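Local coordinates for protein arylamine n-acetyltransferase (Mycobacterium smegmatis, PDB 1W5R) that transfers an acetyl group to arylamine substrates, probably through a cysteine-based catalytic triad of the kind found in this N-acetyltransferase family, at residues T137-I142 with Q151-P156. The protein carries 1 engineered substitution. Numbering follows the deposited sequence.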
loop_
_atom_site.group_PDB
_atom_site.type_symbol
_atom_site.label_atom_id
_atom_site.label_comp_id
_atom_site.label_asym_id
_atom_site.label_seq_id
_atom_site.Cartn_x
_atom_site.Cartn_y
_atom_site.Cartn_z
ATOM N N THR A 137 -5.855 -13.136 -13.091
ATOM C CA THR A 137 -5.754 -14.384 -13.862
ATOM C C THR A 137 -5.760 -15.612 -12.954
ATOM O O THR A 137 -5.309 -15.549 -11.789
ATOM C CB THR A 137 -4.490 -14.404 -14.739
ATOM O OG1 THR A 137 -4.705 -15.277 -15.861
ATOM C CG2 THR A 137 -3.243 -14.820 -13.948
ATOM N N LEU A 138 -6.262 -16.724 -13.483
ATOM C CA LEU A 138 -6.188 -18.006 -12.770
ATOM C C LEU A 138 -4.759 -18.371 -12.404
ATOM O O LEU A 138 -3.854 -18.249 -13.225
ATOM C CB LEU A 138 -6.759 -19.133 -13.618
ATOM C CG LEU A 138 -8.261 -19.404 -13.537
ATOM C CD1 LEU A 138 -8.696 -20.365 -14.626
ATOM C CD2 LEU A 138 -8.642 -19.979 -12.177
ATOM N N THR A 139 -4.578 -18.821 -11.158
ATOM C CA THR A 139 -3.257 -19.181 -10.657
ATOM C C THR A 139 -3.096 -20.686 -10.465
ATOM O O THR A 139 -2.057 -21.155 -9.971
ATOM C CB THR A 139 -2.955 -18.445 -9.346
ATOM O OG1 THR A 139 -3.907 -18.833 -8.344
ATOM C CG2 THR A 139 -2.986 -16.908 -9.578
ATOM N N SER A 140 -4.117 -21.424 -10.891
ATOM C CA SER A 140 -4.074 -22.886 -10.991
ATOM C C SER A 140 -4.809 -23.257 -12.258
ATOM O O SER A 140 -5.687 -22.521 -12.695
ATOM C CB SER A 140 -4.848 -23.547 -9.833
ATOM O OG SER A 140 -4.380 -23.132 -8.574
ATOM N N PRO A 141 -4.510 -24.442 -12.823
ATOM C CA PRO A 141 -5.445 -25.001 -13.781
ATOM C C PRO A 141 -6.695 -25.427 -13.013
ATOM O O PRO A 141 -6.585 -25.835 -11.847
ATOM C CB PRO A 141 -4.710 -26.241 -14.307
ATOM C CG PRO A 141 -3.777 -26.624 -13.237
ATOM C CD PRO A 141 -3.369 -25.341 -12.552
ATOM N N ILE A 142 -7.866 -25.318 -13.628
ATOM C CA ILE A 142 -9.089 -25.834 -13.000
ATOM C C ILE A 142 -9.770 -26.777 -13.965
ATOM O O ILE A 142 -9.493 -26.743 -15.165
ATOM C CB ILE A 142 -10.066 -24.713 -12.517
ATOM C CG1 ILE A 142 -10.663 -23.937 -13.704
ATOM C CG2 ILE A 142 -9.378 -23.785 -11.510
ATOM C CD1 ILE A 142 -11.752 -22.945 -13.319
ATOM N N GLN A 151 -11.327 -24.552 -5.726
ATOM C CA GLN A 151 -10.227 -23.855 -5.075
ATOM C C GLN A 151 -9.033 -23.746 -6.020
ATOM O O GLN A 151 -8.854 -24.576 -6.934
ATOM C CB GLN A 151 -9.823 -24.555 -3.766
ATOM C CG GLN A 151 -10.972 -24.718 -2.723
ATOM C CD GLN A 151 -11.588 -23.386 -2.255
ATOM O OE1 GLN A 151 -10.937 -22.329 -2.271
ATOM N NE2 GLN A 151 -12.838 -23.446 -1.797
ATOM N N THR A 152 -8.244 -22.696 -5.806
ATOM C CA THR A 152 -6.998 -22.449 -6.540
ATOM C C THR A 152 -5.907 -22.074 -5.530
ATOM O O THR A 152 -6.137 -22.123 -4.306
ATOM C CB THR A 152 -7.165 -21.286 -7.564
ATOM O OG1 THR A 152 -7.239 -20.027 -6.871
ATOM C CG2 THR A 152 -8.420 -21.492 -8.428
ATOM N N ARG A 153 -4.735 -21.672 -6.031
ATOM C CA ARG A 153 -3.660 -21.171 -5.160
ATOM C C ARG A 153 -4.051 -19.883 -4.431
ATOM O O ARG A 153 -3.416 -19.507 -3.444
ATOM C CB ARG A 153 -2.350 -20.930 -5.928
ATOM C CG ARG A 153 -1.713 -22.149 -6.562
ATOM C CD ARG A 153 -0.292 -21.856 -7.021
ATOM N NE ARG A 153 -0.205 -20.718 -7.942
ATOM C CZ ARG A 153 0.579 -19.651 -7.780
ATOM N NH1 ARG A 153 1.386 -19.520 -6.729
ATOM N NH2 ARG A 153 0.567 -18.694 -8.693
ATOM N N HIS A 154 -5.086 -19.206 -4.930
ATOM C CA HIS A 154 -5.559 -17.950 -4.360
ATOM C C HIS A 154 -7.049 -18.088 -4.048
ATOM O O HIS A 154 -7.395 -18.882 -3.164
ATOM C CB HIS A 154 -5.210 -16.763 -5.281
ATOM C CG HIS A 154 -3.739 -16.627 -5.527
ATOM N ND1 HIS A 154 -2.969 -15.618 -4.996
ATOM C CD2 HIS A 154 -2.885 -17.434 -6.203
ATOM C CE1 HIS A 154 -1.708 -15.787 -5.369
ATOM N NE2 HIS A 154 -1.634 -16.882 -6.103
ATOM N N GLU A 155 -7.917 -17.370 -4.762
ATOM C CA GLU A 155 -9.357 -17.337 -4.451
ATOM C C GLU A 155 -10.071 -18.503 -5.115
ATOM O O GLU A 155 -9.568 -19.077 -6.084
ATOM C CB GLU A 155 -10.020 -16.040 -4.965
ATOM C CG GLU A 155 -9.317 -14.760 -4.626
ATOM C CD GLU A 155 -8.309 -14.341 -5.684
ATOM O OE1 GLU A 155 -7.794 -15.201 -6.429
ATOM O OE2 GLU A 155 -7.999 -13.141 -5.733
ATOM N N PRO A 156 -11.265 -18.852 -4.611
ATOM C CA PRO A 156 -12.109 -19.781 -5.353
ATOM C C PRO A 156 -12.565 -19.210 -6.707
ATOM O O PRO A 156 -12.828 -18.003 -6.824
ATOM C CB PRO A 156 -13.327 -19.969 -4.445
ATOM C CG PRO A 156 -12.943 -19.422 -3.121
ATOM C CD PRO A 156 -11.847 -18.449 -3.310
HETATM O O HOH W 1 -6.425 -18.235 -9.039
#
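The Arg153 side chain bends at chi3 (-56°), which turns NE onto the backbone O of Thr139, while Ser140 OG, anti to its own carbonyl carbon (chi1 -56°), lies where the backbone N of Arg153 can reach it. Two loops meet here: 137-142, and the loop 151-156, whose ST turn has Thr152 OG1 accepting from His154 N. Arg153 NE donates to Thr139 O at 2.8 Å. The bond is nearly straight at NE (164°), and the oxygen lies at the guanidinium edge, almost in its plane, although NE itself is tilted out of the carbonyl plane. The second bond, from Arg153 N to Ser140 OG at 3.0 Å, is more bent. Farther along the arginine, NH1 forms a salt bridge with Asp218, which with the NE bond restrains the group's rotation; His154 NE2 sits 3.7 Å above one face, offset toward the rim. Thr152 OG1 also donates to Glu155 O at 2.6 Å. Away from these polar groups, Thr152 CG2 lies 4.0 Å from both Leu138 CD2 and Ile142 CG2, a small apolar patch continued by Leu168 of strand 165-172. Thus the contact joins two connections within one antiparallel sheet, 127-129 to 142-143 and 149-150 to 157-162, with Thr139 and Arg153 touching helix 25-38. One water bridges them, accepting from Thr139 N and donating to Thr152 OG1, each at 2.9 Å.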